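Long-range contacts in 3-isopropylmalate dehydratase small subunit (Campylobacter jejuni, PDB 3Q3W), which catalyses, as the small subunit of isopropylmalate isomerase, the interconversion of 2-isopropylmalate and 3-isopropylmalate by way of 2-isopropylmaleate: residues A[8-13]-A[73-78]; A[22-27]-A[86-91]; A[44-49]-A[93-98]; A[146-151]-A[162-167]. All coordinates share one frame; numbering follows the deposited sequence.

Contact 1: residues A[8-13]-A[73-78]; sequences IIHKGI and SSILVS
The carbonyl oxygen of Ile-13 serves two successive amides of the facing strand, Ser-74 N at 2.9 Å and Ile-75 N at 3.1 Å. A second polar link lies further back along strand 9-17, where His-10 NE2 and Ser-74 OG share a short hydrogen bond of 2.6 Å, the hydroxyl sitting at the ring edge in plane. The His-10 side chain leaves its backbone N on the far side (chi1 176°), which swings the imidazole out to this hydroxyl. One water joins Ser-74 OG to Ile-13 N.

A few looser contacts flank these bonds. Ile-75 CD1 rests 3.8 Å from Gly-12 O and also reaches His-10 CD2, while Ile-13 CG2 lies against Ser-73 OG, a hydroxyl bonded to Tyr-70 O. The short strand segments run at 95° to each other, splaying apart from this junction; further on, Ile-75 pairs with Cys-15, as neighbouring parallel strands do in the central mixed sheet of this aconitase C-terminal-type domain.

Contact 2: residues A[22-27]-A[86-91]; sequences IDTDQI and SSREHA
Arg-88 reaches across to the short helix 24-27, and its side chain crosses over Thr-24 at a slant before ending on Asp-25. Its CB starts 4.0 Å from Thr-24 CB, close to the CG2 methyl as well, and CD passes 3.9 Å from Thr-24 CB. A bend at chi3 (-70°) then turns the guanidinium to Asp-25, and NE and CZ pass Thr-24 OG1, which sits 3.9 Å above the centre of one guanidinium face. At the tip both terminal nitrogens grip a single carboxylate oxygen, Arg-88 NH1 to Asp-25 OD1 at 3.0 Å and Arg-88 NH2 to the same OD1 at 3.2 Å. The oxygen lies in the guanidinium plane but is approached from above the carboxylate, the two planes standing 76° apart. Because NH1 and NH2 both go to OD1, the guanidinium of this salt bridge grips end-on, and OD2 stays farther off.

A water connects Thr-24 OG1 with Ser-86 O. Asp-23 and Gln-26 form a capping box at the start of helix 24-27: Asp-23 OD1 accepts from Gln-26 N, and Gln-26 OE1 accepts in return from Asp-23 N. On the buried side, Ile-27 CG2 packs 3.7 Å from Ala-91 CB. This contact sets helix 24-27 beside the beginning of helix 90-98, with Phe-112 of helix 110-118 touching both Ile-27 and Ala-91.

Contact 3: residues A[44-49]-A[93-98]; sequences HLFHDL and WALVDY
Leu-45 meets helix 90-98 with its two methyls divided between different partners. A first torsion near 180° (chi1 176°) extends the branch away from its own backbone N and carries both methyls to the helix. CD1 turns to Leu-95, approaching Leu-95 CD2 at 3.6 Å, and the two leucine side chains cross at about a right angle. The same methyl touches Ala-94 CB more loosely, at 4.1 Å. CD2 goes to Tyr-98 instead, lying 3.5 Å from Tyr-98 CG and equally near its CB; here too the side chains are roughly perpendicular. The methyl thus meets the root of the aromatic side chain, well away from the phenol oxygen.

Phe-46 joins the cluster. Leu-45 CD1 sits 3.8 Å above one face of the Phe-46 ring, offset toward its rim, so this methyl has the ring on one side and Leu-95 at roughly a right angle to it. Phe-46 CE2 also comes within 4.2 Å of Leu-95 CD2, and the three groups close on one another. A type II turn from His-44 to His-47 presents these adjacent residues, with Phe-46 at the N-cap position of helix 47-50.

The contact between the two segments is entirely apolar. Ile-27 and Leu-76 extend it, each touching both Phe-46 and Leu-95, which makes this a hydrophobic core of the aconitase C-terminal-type domain, where a turn and a helix close over strand 73-78.

Contact 4: residues A[146-151]-A[162-167]; sequences IEISLL and FSFDLD
Phe-164 and Leu-166, two residues apart on the segment that leaves strand 160-163, supply the side chains that meet strand 145-149 and its extension. Phe-164 comes first. Its CG lies between the backbone N and the carbonyl carbon (chi1 67°), a torsion that brings the ring, though not CB, up to the 146-151 segment. The far end of the ring does the touching: CE2 lies 4.3 Å from Ile-148 CG2 and 4.1 Å from Ser-149 O, while Phe-164 CE1 approaches Leu-150 CD1 at 4.2 Å. That last methyl stands at the ring edge, near its plane. After Asp-165, Leu-166, unlike Phe-164, points its CB toward the other segment, and its CD2 meets Leu-150 CD1 at 4.1 Å, the two leucines crossing at about a right angle. Leu-150 CD1 consequently bridges the phenyl ring and the second leucine. Asp-167 then serves as the N-cap of helix 168-176, its OD2 accepting from His-170 N.

The backbones stay far apart, with nearest CA atoms such as those of Leu-150 and Leu-166 still 9.0 Å from each other, so the contact is made by side-chain ends and one carbonyl oxygen. Strand 154-157 lies between strands 145-149 and 160-163 in the sheet. Beyond the strands, Leu-150 also packs on Leu-174 and Leu-175 of helix 168-176, and Arg-171 of that helix bonds to Leu-150 O.

Contacts 3 and 4 are buried and apolar, whereas contacts 1 and 2 are only partly buried and rely on polar bonds: backbone and histidine-serine links between strands in contact 1, a salt bridge and a water in contact 2. Contacts 2 and 3 share helix 90-98 and are joined directly, Ile-27 O lying 2.9 Å from Phe-46 N. Leu-76 of strand 73-78 ties contact 1 to contact 3, and contact 1 adjoins contact 4 in the sheet, where strands 9-17 and 145-149 are neighbours. Contact 4 lies across the chain's centre from contacts 2 and 3, its centre about 24 Å and 23 Å from theirs.

Contact 1: residues A[8-13]-A[73-78]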
loop_
_atom_site.group_PDB
_atom_site.type_symbol
_atom_site.label_atom_id
_atom_site.label_comp_id
_atom_site.label_asym_id
_atom_site.label_seq_id
_atom_site.Cartn_x
_atom_site.Cartn_y
_atom_site.Cartn_z
ATOM N N ILE A 8 3.575 10.934 -9.724
ATOM C CA ILE A 8 2.946 12.217 -10.087
ATOM C C ILE A 8 1.439 11.929 -10.045
ATOM O O ILE A 8 0.772 12.246 -9.078
ATOM C CB ILE A 8 3.444 12.682 -11.462
ATOM C CG1 ILE A 8 4.971 12.833 -11.432
ATOM C CG2 ILE A 8 2.784 14.047 -11.900
ATOM C CD1 ILE A 8 5.590 13.215 -12.786
ATOM N N ILE A 9 0.965 11.192 -11.051
ATOM C CA ILE A 9 -0.437 10.795 -11.201
ATOM C C ILE A 9 -0.411 9.285 -11.333
ATOM O O ILE A 9 0.367 8.777 -12.104
ATOM C CB ILE A 9 -1.055 11.346 -12.512
ATOM C CG1 ILE A 9 -0.840 12.863 -12.679
ATOM C CG2 ILE A 9 -2.538 10.990 -12.606
ATOM C CD1 ILE A 9 -1.879 13.783 -12.003
ATOM N N HIS A 10 -1.244 8.575 -10.581
ATOM C CA HIS A 10 -1.384 7.125 -10.749
ATOM C C HIS A 10 -2.854 6.709 -10.674
ATOM O O HIS A 10 -3.582 7.115 -9.785
ATOM C CB HIS A 10 -0.585 6.382 -9.679
ATOM C CG HIS A 10 -0.752 4.902 -9.725
ATOM N ND1 HIS A 10 -0.132 4.111 -10.669
ATOM C CD2 HIS A 10 -1.513 4.066 -8.973
ATOM C CE1 HIS A 10 -0.487 2.853 -10.482
ATOM N NE2 HIS A 10 -1.336 2.805 -9.468
ATOM N N LYS A 11 -3.275 5.871 -11.614
ATOM C CA LYS A 11 -4.622 5.322 -11.626
ATOM C C LYS A 11 -4.448 3.815 -11.687
ATOM O O LYS A 11 -3.672 3.321 -12.514
ATOM C CB LYS A 11 -5.381 5.822 -12.846
ATOM C CG LYS A 11 -6.718 5.110 -13.096
ATOM C CD LYS A 11 -7.568 5.808 -14.170
ATOM C CE LYS A 11 -8.549 4.835 -14.792
ATOM N NZ LYS A 11 -9.488 5.530 -15.722
ATOM N N GLY A 12 -5.095 3.095 -10.777
ATOM C CA GLY A 12 -5.058 1.629 -10.801
ATOM C C GLY A 12 -6.071 0.979 -9.877
ATOM O O GLY A 12 -6.826 1.649 -9.163
ATOM N N ILE A 13 -6.053 -0.337 -9.896
ATOM C CA ILE A 13 -6.944 -1.154 -9.131
ATOM C C ILE A 13 -6.622 -1.013 -7.648
ATOM O O ILE A 13 -5.465 -1.197 -7.225
ATOM C CB ILE A 13 -6.802 -2.634 -9.587
ATOM C CG1 ILE A 13 -7.059 -2.771 -11.092
ATOM C CG2 ILE A 13 -7.666 -3.577 -8.723
ATOM C CD1 ILE A 13 -8.446 -2.564 -11.541
ATOM N N SER A 73 -3.680 -5.289 -8.387
ATOM C CA SER A 73 -3.875 -4.173 -7.436
ATOM C C SER A 73 -2.605 -3.349 -7.353
ATOM O O SER A 73 -1.502 -3.926 -7.275
ATOM C CB SER A 73 -4.270 -4.705 -6.046
ATOM O OG SER A 73 -5.628 -5.109 -6.017
ATOM N N SER A 74 -2.727 -2.019 -7.386
ATOM C CA SER A 74 -1.592 -1.126 -7.168
ATOM C C SER A 74 -1.851 -0.066 -6.103
ATOM O O SER A 74 -0.954 0.761 -5.771
ATOM C CB SER A 74 -1.128 -0.479 -8.494
ATOM O OG SER A 74 -2.136 0.339 -9.072
ATOM N N ILE A 75 -3.057 -0.098 -5.545
ATOM C CA ILE A 75 -3.457 0.716 -4.388
ATOM C C ILE A 75 -4.142 -0.121 -3.315
ATOM O O ILE A 75 -4.984 -0.990 -3.638
ATOM C CB ILE A 75 -4.471 1.811 -4.834
ATOM C CG1 ILE A 75 -3.805 2.751 -5.812
ATOM C CG2 ILE A 75 -4.981 2.600 -3.651
ATOM C CD1 ILE A 75 -4.781 3.628 -6.650
ATOM N N LEU A 76 -3.814 0.145 -2.052
ATOM C CA LEU A 76 -4.433 -0.537 -0.915
ATOM C C LEU A 76 -5.205 0.462 -0.099
ATOM O O LEU A 76 -4.797 1.619 0.008
ATOM C CB LEU A 76 -3.399 -1.236 -0.035
ATOM C CG LEU A 76 -2.545 -2.364 -0.653
ATOM C CD1 LEU A 76 -1.579 -2.951 0.406
ATOM C CD2 LEU A 76 -3.376 -3.461 -1.294
ATOM N N VAL A 77 -6.340 0.033 0.448
ATOM C CA VAL A 77 -7.087 0.839 1.376
ATOM C C VAL A 77 -7.233 0.025 2.651
ATOM O O VAL A 77 -7.850 -1.054 2.649
ATOM C CB VAL A 77 -8.448 1.186 0.800
ATOM C CG1 VAL A 77 -9.167 2.206 1.723
ATOM C CG2 VAL A 77 -8.272 1.745 -0.562
ATOM N N SER A 78 -6.649 0.516 3.733
ATOM C CA SER A 78 -6.661 -0.179 5.017
ATOM C C SER A 78 -7.100 0.710 6.173
ATOM O O SER A 78 -7.477 1.853 5.992
ATOM C CB SER A 78 -5.285 -0.732 5.312
ATOM O OG SER A 78 -5.366 -1.859 6.168
HETATM O O HOH W 1 -3.456 -1.307 -10.917
#

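Contact 2: residues A[22-27]-A[86-91]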
loop_
_atom_site.group_PDB
_atom_site.type_symbol
_atom_site.label_atom_id
_atom_site.label_comp_id
_atom_site.label_asym_id
_atom_site.label_seq_id
_atom_site.Cartn_x
_atom_site.Cartn_y
_atom_site.Cartn_z
ATOM N N ILE A 22 -2.226 -3.396 10.780
ATOM C CA ILE A 22 -1.476 -4.347 9.941
ATOM C C ILE A 22 0.005 -4.108 10.280
ATOM O O ILE A 22 0.516 -2.997 10.163
ATOM C CB ILE A 22 -1.796 -4.230 8.438
ATOM C CG1 ILE A 22 -3.146 -4.886 8.147
ATOM C CG2 ILE A 22 -0.721 -4.924 7.548
ATOM C CD1 ILE A 22 -3.918 -4.262 6.989
ATOM N N ASP A 23 0.647 -5.137 10.797
ATOM C CA ASP A 23 1.999 -5.016 11.262
ATOM C C ASP A 23 3.049 -5.580 10.278
ATOM O O ASP A 23 2.728 -6.247 9.295
ATOM C CB ASP A 23 2.108 -5.610 12.675
ATOM C CG ASP A 23 1.922 -7.097 12.707
ATOM O OD1 ASP A 23 2.397 -7.768 11.776
ATOM O OD2 ASP A 23 1.336 -7.622 13.693
ATOM N N THR A 24 4.309 -5.298 10.582
ATOM C CA THR A 24 5.402 -5.529 9.685
ATOM C C THR A 24 5.527 -7.024 9.438
ATOM O O THR A 24 5.873 -7.427 8.336
ATOM C CB THR A 24 6.732 -4.840 10.200
ATOM O OG1 THR A 24 6.937 -5.146 11.586
ATOM C CG2 THR A 24 6.661 -3.330 10.052
ATOM N N ASP A 25 5.183 -7.850 10.420
ATOM C CA ASP A 25 5.154 -9.305 10.213
ATOM C C ASP A 25 4.036 -9.820 9.317
ATOM O O ASP A 25 4.182 -10.859 8.663
ATOM C CB ASP A 25 5.023 -10.070 11.521
ATOM C CG ASP A 25 6.234 -9.964 12.376
ATOM O OD1 ASP A 25 7.307 -10.487 11.968
ATOM O OD2 ASP A 25 6.097 -9.372 13.471
ATOM N N GLN A 26 2.903 -9.143 9.327
ATOM C CA GLN A 26 1.849 -9.454 8.384
ATOM C C GLN A 26 2.275 -9.041 6.999
ATOM O O GLN A 26 1.990 -9.736 6.051
ATOM C CB GLN A 26 0.548 -8.781 8.784
ATOM C CG GLN A 26 0.049 -9.234 10.139
ATOM C CD GLN A 26 -1.306 -8.648 10.434
ATOM O OE1 GLN A 26 -1.444 -7.663 11.134
ATOM N NE2 GLN A 26 -2.299 -9.228 9.861
ATOM N N ILE A 27 2.919 -7.896 6.881
ATOM C CA ILE A 27 3.398 -7.421 5.575
ATOM C C ILE A 27 4.439 -8.405 4.992
ATOM O O ILE A 27 4.339 -8.810 3.855
ATOM C CB ILE A 27 3.953 -5.966 5.632
ATOM C CG1 ILE A 27 2.835 -4.984 6.021
ATOM C CG2 ILE A 27 4.477 -5.509 4.235
ATOM C CD1 ILE A 27 3.317 -3.599 6.470
ATOM N N SER A 86 8.606 -2.089 14.567
ATOM C CA SER A 86 9.917 -1.486 14.426
ATOM C C SER A 86 10.377 -1.463 12.965
ATOM O O SER A 86 9.778 -2.117 12.104
ATOM C CB SER A 86 10.944 -2.198 15.319
ATOM O OG SER A 86 10.838 -3.582 15.168
ATOM N N SER A 87 11.431 -0.681 12.699
ATOM C CA SER A 87 11.966 -0.547 11.348
ATOM C C SER A 87 12.021 -1.923 10.688
ATOM O O SER A 87 12.492 -2.880 11.289
ATOM C CB SER A 87 13.347 0.096 11.367
ATOM O OG SER A 87 13.694 0.551 10.060
ATOM N N ARG A 88 11.459 -2.019 9.488
ATOM C CA ARG A 88 11.589 -3.191 8.636
ATOM C C ARG A 88 11.565 -2.650 7.230
ATOM O O ARG A 88 10.495 -2.435 6.637
ATOM C CB ARG A 88 10.440 -4.185 8.856
ATOM C CG ARG A 88 10.717 -5.508 8.201
ATOM C CD ARG A 88 9.827 -6.588 8.634
ATOM N NE ARG A 88 10.063 -7.025 10.015
ATOM C CZ ARG A 88 9.400 -8.023 10.580
ATOM N NH1 ARG A 88 8.458 -8.710 9.875
ATOM N NH2 ARG A 88 9.661 -8.342 11.847
ATOM N N GLU A 89 12.740 -2.402 6.684
ATOM C CA GLU A 89 12.844 -1.876 5.324
ATOM C C GLU A 89 12.171 -2.787 4.300
ATOM O O GLU A 89 11.592 -2.314 3.341
ATOM C CB GLU A 89 14.298 -1.621 4.935
ATOM C CG GLU A 89 15.154 -2.890 4.801
ATOM C CD GLU A 89 16.626 -2.669 5.202
ATOM O OE1 GLU A 89 17.214 -3.593 5.783
ATOM O OE2 GLU A 89 17.168 -1.569 4.951
ATOM N N HIS A 90 12.217 -4.093 4.538
ATOM C CA HIS A 90 11.564 -5.070 3.669
ATOM C C HIS A 90 10.028 -4.902 3.521
ATOM O O HIS A 90 9.477 -5.366 2.518
ATOM C CB HIS A 90 11.826 -6.487 4.160
ATOM C CG HIS A 90 13.246 -6.930 4.006
ATOM N ND1 HIS A 90 14.233 -6.546 4.879
ATOM C CD2 HIS A 90 13.834 -7.765 3.119
ATOM C CE1 HIS A 90 15.375 -7.096 4.519
ATOM N NE2 HIS A 90 15.154 -7.864 3.474
ATOM N N ALA A 91 9.355 -4.293 4.499
ATOM C CA ALA A 91 7.914 -4.146 4.420
ATOM C C ALA A 91 7.563 -3.239 3.252
ATOM O O ALA A 91 6.879 -3.666 2.335
ATOM C CB ALA A 91 7.304 -3.648 5.783
HETATM O O HOH W 2 9.232 -4.678 12.312
#

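Contact 3: residues A[44-49]-A[93-98]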
loop_
_atom_site.group_PDB
_atom_site.type_symbol
_atom_site.label_atom_id
_atom_site.label_comp_id
_atom_site.label_asym_id
_atom_site.label_seq_id
_atom_site.Cartn_x
_atom_site.Cartn_y
_atom_site.Cartn_z
ATOM N N HIS A 44 6.191 -12.704 -1.187
ATOM C CA HIS A 44 6.032 -12.902 0.246
ATOM C C HIS A 44 5.126 -11.886 0.889
ATOM O O HIS A 44 4.860 -11.955 2.053
ATOM C CB HIS A 44 7.401 -12.818 0.878
ATOM C CG HIS A 44 8.401 -13.660 0.191
ATOM N ND1 HIS A 44 8.137 -14.961 -0.186
ATOM C CD2 HIS A 44 9.659 -13.387 -0.227
ATOM C CE1 HIS A 44 9.205 -15.459 -0.782
ATOM N NE2 HIS A 44 10.132 -14.523 -0.831
ATOM N N LEU A 45 4.628 -10.924 0.127
ATOM C CA LEU A 45 3.801 -9.938 0.715
ATOM C C LEU A 45 2.564 -10.596 1.290
ATOM O O LEU A 45 1.911 -11.384 0.616
ATOM C CB LEU A 45 3.390 -8.913 -0.351
ATOM C CG LEU A 45 2.432 -7.842 0.115
ATOM C CD1 LEU A 45 3.115 -6.861 1.069
ATOM C CD2 LEU A 45 1.878 -7.129 -1.137
ATOM N N PHE A 46 2.201 -10.159 2.485
ATOM C CA PHE A 46 1.020 -10.627 3.199
ATOM C C PHE A 46 0.941 -12.141 3.356
ATOM O O PHE A 46 -0.137 -12.723 3.464
ATOM C CB PHE A 46 -0.271 -10.030 2.577
ATOM C CG PHE A 46 -0.398 -8.562 2.766
ATOM C CD1 PHE A 46 -0.348 -8.013 4.027
ATOM C CD2 PHE A 46 -0.620 -7.720 1.687
ATOM C CE1 PHE A 46 -0.476 -6.605 4.224
ATOM C CE2 PHE A 46 -0.742 -6.349 1.874
ATOM C CZ PHE A 46 -0.697 -5.801 3.161
ATOM N N HIS A 47 2.100 -12.761 3.464
ATOM C CA HIS A 47 2.221 -14.220 3.446
ATOM C C HIS A 47 1.206 -14.978 4.296
ATOM O O HIS A 47 0.563 -15.911 3.811
ATOM C CB HIS A 47 3.631 -14.587 3.907
ATOM C CG HIS A 47 3.871 -16.044 4.021
ATOM N ND1 HIS A 47 3.554 -16.768 5.150
ATOM C CD2 HIS A 47 4.403 -16.925 3.144
ATOM C CE1 HIS A 47 3.927 -18.025 4.981
ATOM N NE2 HIS A 47 4.452 -18.145 3.778
ATOM N N ASP A 48 1.079 -14.583 5.560
ATOM C CA ASP A 48 0.277 -15.328 6.527
ATOM C C ASP A 48 -1.214 -15.128 6.295
ATOM O O ASP A 48 -2.028 -16.018 6.586
ATOM C CB ASP A 48 0.633 -14.909 7.940
ATOM C CG ASP A 48 2.116 -15.118 8.252
ATOM O OD1 ASP A 48 2.769 -15.998 7.636
ATOM O OD2 ASP A 48 2.619 -14.374 9.099
ATOM N N LEU A 49 -1.566 -13.981 5.728
ATOM C CA LEU A 49 -2.953 -13.757 5.251
ATOM C C LEU A 49 -3.241 -14.369 3.846
ATOM O O LEU A 49 -4.416 -14.651 3.484
ATOM C CB LEU A 49 -3.211 -12.244 5.214
ATOM C CG LEU A 49 -2.950 -11.515 6.540
ATOM C CD1 LEU A 49 -2.764 -9.997 6.310
ATOM C CD2 LEU A 49 -4.070 -11.767 7.532
ATOM N N TRP A 93 9.548 -2.600 0.729
ATOM C CA TRP A 93 10.023 -3.359 -0.427
ATOM C C TRP A 93 9.031 -4.430 -0.949
ATOM O O TRP A 93 8.836 -4.557 -2.151
ATOM C CB TRP A 93 11.306 -4.047 -0.088
ATOM C CG TRP A 93 12.444 -3.136 0.288
ATOM C CD1 TRP A 93 12.469 -1.764 0.265
ATOM C CD2 TRP A 93 13.739 -3.554 0.710
ATOM N NE1 TRP A 93 13.729 -1.310 0.651
ATOM C CE2 TRP A 93 14.515 -2.391 0.917
ATOM C CE3 TRP A 93 14.335 -4.818 0.921
ATOM C CZ2 TRP A 93 15.843 -2.445 1.376
ATOM C CZ3 TRP A 93 15.669 -4.863 1.366
ATOM C CH2 TRP A 93 16.397 -3.684 1.566
ATOM N N ALA A 94 8.469 -5.223 -0.047
ATOM C CA ALA A 94 7.530 -6.253 -0.474
ATOM C C ALA A 94 6.303 -5.623 -1.127
ATOM O O ALA A 94 5.799 -6.082 -2.146
ATOM C CB ALA A 94 7.145 -7.114 0.720
ATOM N N LEU A 95 5.823 -4.542 -0.541
ATOM C CA LEU A 95 4.676 -3.828 -1.105
ATOM C C LEU A 95 4.985 -3.286 -2.495
ATOM O O LEU A 95 4.196 -3.509 -3.433
ATOM C CB LEU A 95 4.235 -2.687 -0.140
ATOM C CG LEU A 95 3.535 -3.165 1.124
ATOM C CD1 LEU A 95 3.715 -2.242 2.344
ATOM C CD2 LEU A 95 2.038 -3.428 0.828
ATOM N N VAL A 96 6.112 -2.564 -2.659
ATOM C CA VAL A 96 6.480 -2.011 -3.974
ATOM C C VAL A 96 6.771 -3.100 -5.015
ATOM O O VAL A 96 6.327 -3.016 -6.137
ATOM C CB VAL A 96 7.669 -1.024 -3.872
ATOM C CG1 VAL A 96 8.215 -0.650 -5.247
ATOM C CG2 VAL A 96 7.232 0.269 -3.064
ATOM N N ASP A 97 7.498 -4.138 -4.614
ATOM C CA ASP A 97 7.826 -5.236 -5.511
ATOM C C ASP A 97 6.531 -5.948 -5.970
ATOM O O ASP A 97 6.465 -6.442 -7.109
ATOM C CB ASP A 97 8.730 -6.263 -4.829
ATOM C CG ASP A 97 10.190 -5.734 -4.576
ATOM O OD1 ASP A 97 10.527 -4.616 -5.008
ATOM O OD2 ASP A 97 11.010 -6.458 -3.956
ATOM N N TYR A 98 5.510 -6.004 -5.114
ATOM C CA TYR A 98 4.233 -6.629 -5.518
ATOM C C TYR A 98 3.562 -5.788 -6.566
ATOM O O TYR A 98 2.780 -6.245 -7.386
ATOM C CB TYR A 98 3.298 -6.747 -4.315
ATOM C CG TYR A 98 1.999 -7.422 -4.615
ATOM C CD1 TYR A 98 1.918 -8.812 -4.720
ATOM C CD2 TYR A 98 0.834 -6.673 -4.790
ATOM C CE1 TYR A 98 0.698 -9.440 -4.972
ATOM C CE2 TYR A 98 -0.366 -7.286 -5.015
ATOM C CZ TYR A 98 -0.455 -8.652 -5.127
ATOM O OH TYR A 98 -1.699 -9.273 -5.374
#

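Contact 4: residues A[146-151]-A[162-167]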
loop_
_atom_site.group_PDB
_atom_site.type_symbol
_atom_site.label_atom_id
_atom_site.label_comp_id
_atom_site.label_asym_id
_atom_site.label_seq_id
_atom_site.Cartn_x
_atom_site.Cartn_y
_atom_site.Cartn_z
ATOM N N ILE A 146 -8.984 3.574 -8.602
ATOM C CA ILE A 146 -8.898 4.843 -7.931
ATOM C C ILE A 146 -7.817 5.656 -8.641
ATOM O O ILE A 146 -6.850 5.103 -9.156
ATOM C CB ILE A 146 -8.598 4.688 -6.434
ATOM C CG1 ILE A 146 -9.815 4.053 -5.729
ATOM C CG2 ILE A 146 -8.221 6.063 -5.832
ATOM C CD1 ILE A 146 -9.635 3.707 -4.257
ATOM N N GLU A 147 -8.005 6.967 -8.741
ATOM C CA GLU A 147 -6.938 7.826 -9.286
ATOM C C GLU A 147 -6.370 8.752 -8.221
ATOM O O GLU A 147 -7.089 9.263 -7.390
ATOM C CB GLU A 147 -7.412 8.627 -10.502
ATOM C CG GLU A 147 -6.241 9.248 -11.277
ATOM C CD GLU A 147 -6.601 9.770 -12.662
ATOM O OE1 GLU A 147 -7.655 9.405 -13.209
ATOM O OE2 GLU A 147 -5.803 10.552 -13.214
ATOM N N ILE A 148 -5.045 8.948 -8.253
ATOM C CA ILE A 148 -4.358 9.773 -7.255
ATOM C C ILE A 148 -3.440 10.730 -7.969
ATOM O O ILE A 148 -2.656 10.297 -8.798
ATOM C CB ILE A 148 -3.507 8.952 -6.308
ATOM C CG1 ILE A 148 -4.353 7.927 -5.558
ATOM C CG2 ILE A 148 -2.752 9.903 -5.334
ATOM C CD1 ILE A 148 -3.575 6.699 -5.010
ATOM N N SER A 149 -3.567 12.027 -7.671
ATOM C CA SER A 149 -2.643 13.035 -8.154
ATOM C C SER A 149 -1.813 13.554 -6.978
ATOM O O SER A 149 -2.345 14.130 -6.032
ATOM C CB SER A 149 -3.416 14.200 -8.798
ATOM O OG SER A 149 -2.535 15.237 -9.216
ATOM N N LEU A 150 -0.503 13.391 -7.039
ATOM C CA LEU A 150 0.356 13.915 -5.972
ATOM C C LEU A 150 0.635 15.393 -6.211
ATOM O O LEU A 150 1.063 16.099 -5.295
ATOM C CB LEU A 150 1.663 13.147 -5.868
ATOM C CG LEU A 150 2.701 13.633 -4.857
ATOM C CD1 LEU A 150 2.168 13.671 -3.466
ATOM C CD2 LEU A 150 3.862 12.742 -4.942
ATOM N N LEU A 151 0.401 15.870 -7.435
ATOM C CA LEU A 151 0.447 17.301 -7.726
ATOM C C LEU A 151 -0.655 18.041 -7.017
ATOM O O LEU A 151 -0.406 19.049 -6.395
ATOM C CB LEU A 151 0.296 17.578 -9.206
ATOM C CG LEU A 151 1.505 17.245 -10.056
ATOM C CD1 LEU A 151 1.180 17.528 -11.527
ATOM C CD2 LEU A 151 2.702 18.053 -9.604
ATOM N N PHE A 162 -11.098 13.432 -2.427
ATOM C CA PHE A 162 -10.583 13.564 -1.093
ATOM C C PHE A 162 -9.271 14.293 -1.222
ATOM O O PHE A 162 -8.561 14.119 -2.230
ATOM C CB PHE A 162 -10.382 12.179 -0.505
ATOM C CG PHE A 162 -11.600 11.313 -0.590
ATOM C CD1 PHE A 162 -12.455 11.193 0.503
ATOM C CD2 PHE A 162 -11.926 10.650 -1.779
ATOM C CE1 PHE A 162 -13.596 10.385 0.429
ATOM C CE2 PHE A 162 -13.060 9.852 -1.875
ATOM C CZ PHE A 162 -13.902 9.715 -0.769
ATOM N N SER A 163 -8.939 15.123 -0.234
ATOM C CA SER A 163 -7.639 15.812 -0.199
ATOM C C SER A 163 -6.763 15.213 0.881
ATOM O O SER A 163 -7.269 14.706 1.869
ATOM C CB SER A 163 -7.834 17.312 0.058
ATOM O OG SER A 163 -8.389 17.564 1.342
ATOM N N PHE A 164 -5.440 15.292 0.696
ATOM C CA PHE A 164 -4.471 14.827 1.696
ATOM C C PHE A 164 -3.209 15.716 1.816
ATOM O O PHE A 164 -2.864 16.482 0.933
ATOM C CB PHE A 164 -4.075 13.360 1.415
ATOM C CG PHE A 164 -3.274 13.150 0.136
ATOM C CD1 PHE A 164 -1.891 13.060 0.172
ATOM C CD2 PHE A 164 -3.909 13.016 -1.091
ATOM C CE1 PHE A 164 -1.159 12.894 -0.991
ATOM C CE2 PHE A 164 -3.175 12.829 -2.266
ATOM C CZ PHE A 164 -1.807 12.751 -2.207
ATOM N N ASP A 165 -2.522 15.560 2.932
ATOM C CA ASP A 165 -1.294 16.288 3.215
ATOM C C ASP A 165 -0.061 15.459 2.917
ATOM O O ASP A 165 -0.111 14.248 2.966
ATOM C CB ASP A 165 -1.254 16.670 4.699
ATOM C CG ASP A 165 -2.104 17.859 5.003
ATOM O OD1 ASP A 165 -2.092 18.801 4.171
ATOM O OD2 ASP A 165 -2.773 17.863 6.068
ATOM N N LEU A 166 1.062 16.131 2.661
ATOM C CA LEU A 166 2.354 15.470 2.653
ATOM C C LEU A 166 3.465 16.493 2.757
ATOM O O LEU A 166 3.456 17.512 2.049
ATOM C CB LEU A 166 2.563 14.653 1.367
ATOM C CG LEU A 166 3.609 13.543 1.472
ATOM C CD1 LEU A 166 3.035 12.338 2.219
ATOM C CD2 LEU A 166 4.078 13.130 0.089
ATOM N N ASP A 167 4.408 16.229 3.649
ATOM C CA ASP A 167 5.602 17.070 3.817
ATOM C C ASP A 167 6.135 17.462 2.428
ATOM O O ASP A 167 6.254 16.592 1.578
ATOM C CB ASP A 167 6.624 16.195 4.574
ATOM C CG ASP A 167 8.023 16.766 4.589
ATOM O OD1 ASP A 167 8.313 17.585 5.477
ATOM O OD2 ASP A 167 8.865 16.341 3.759
#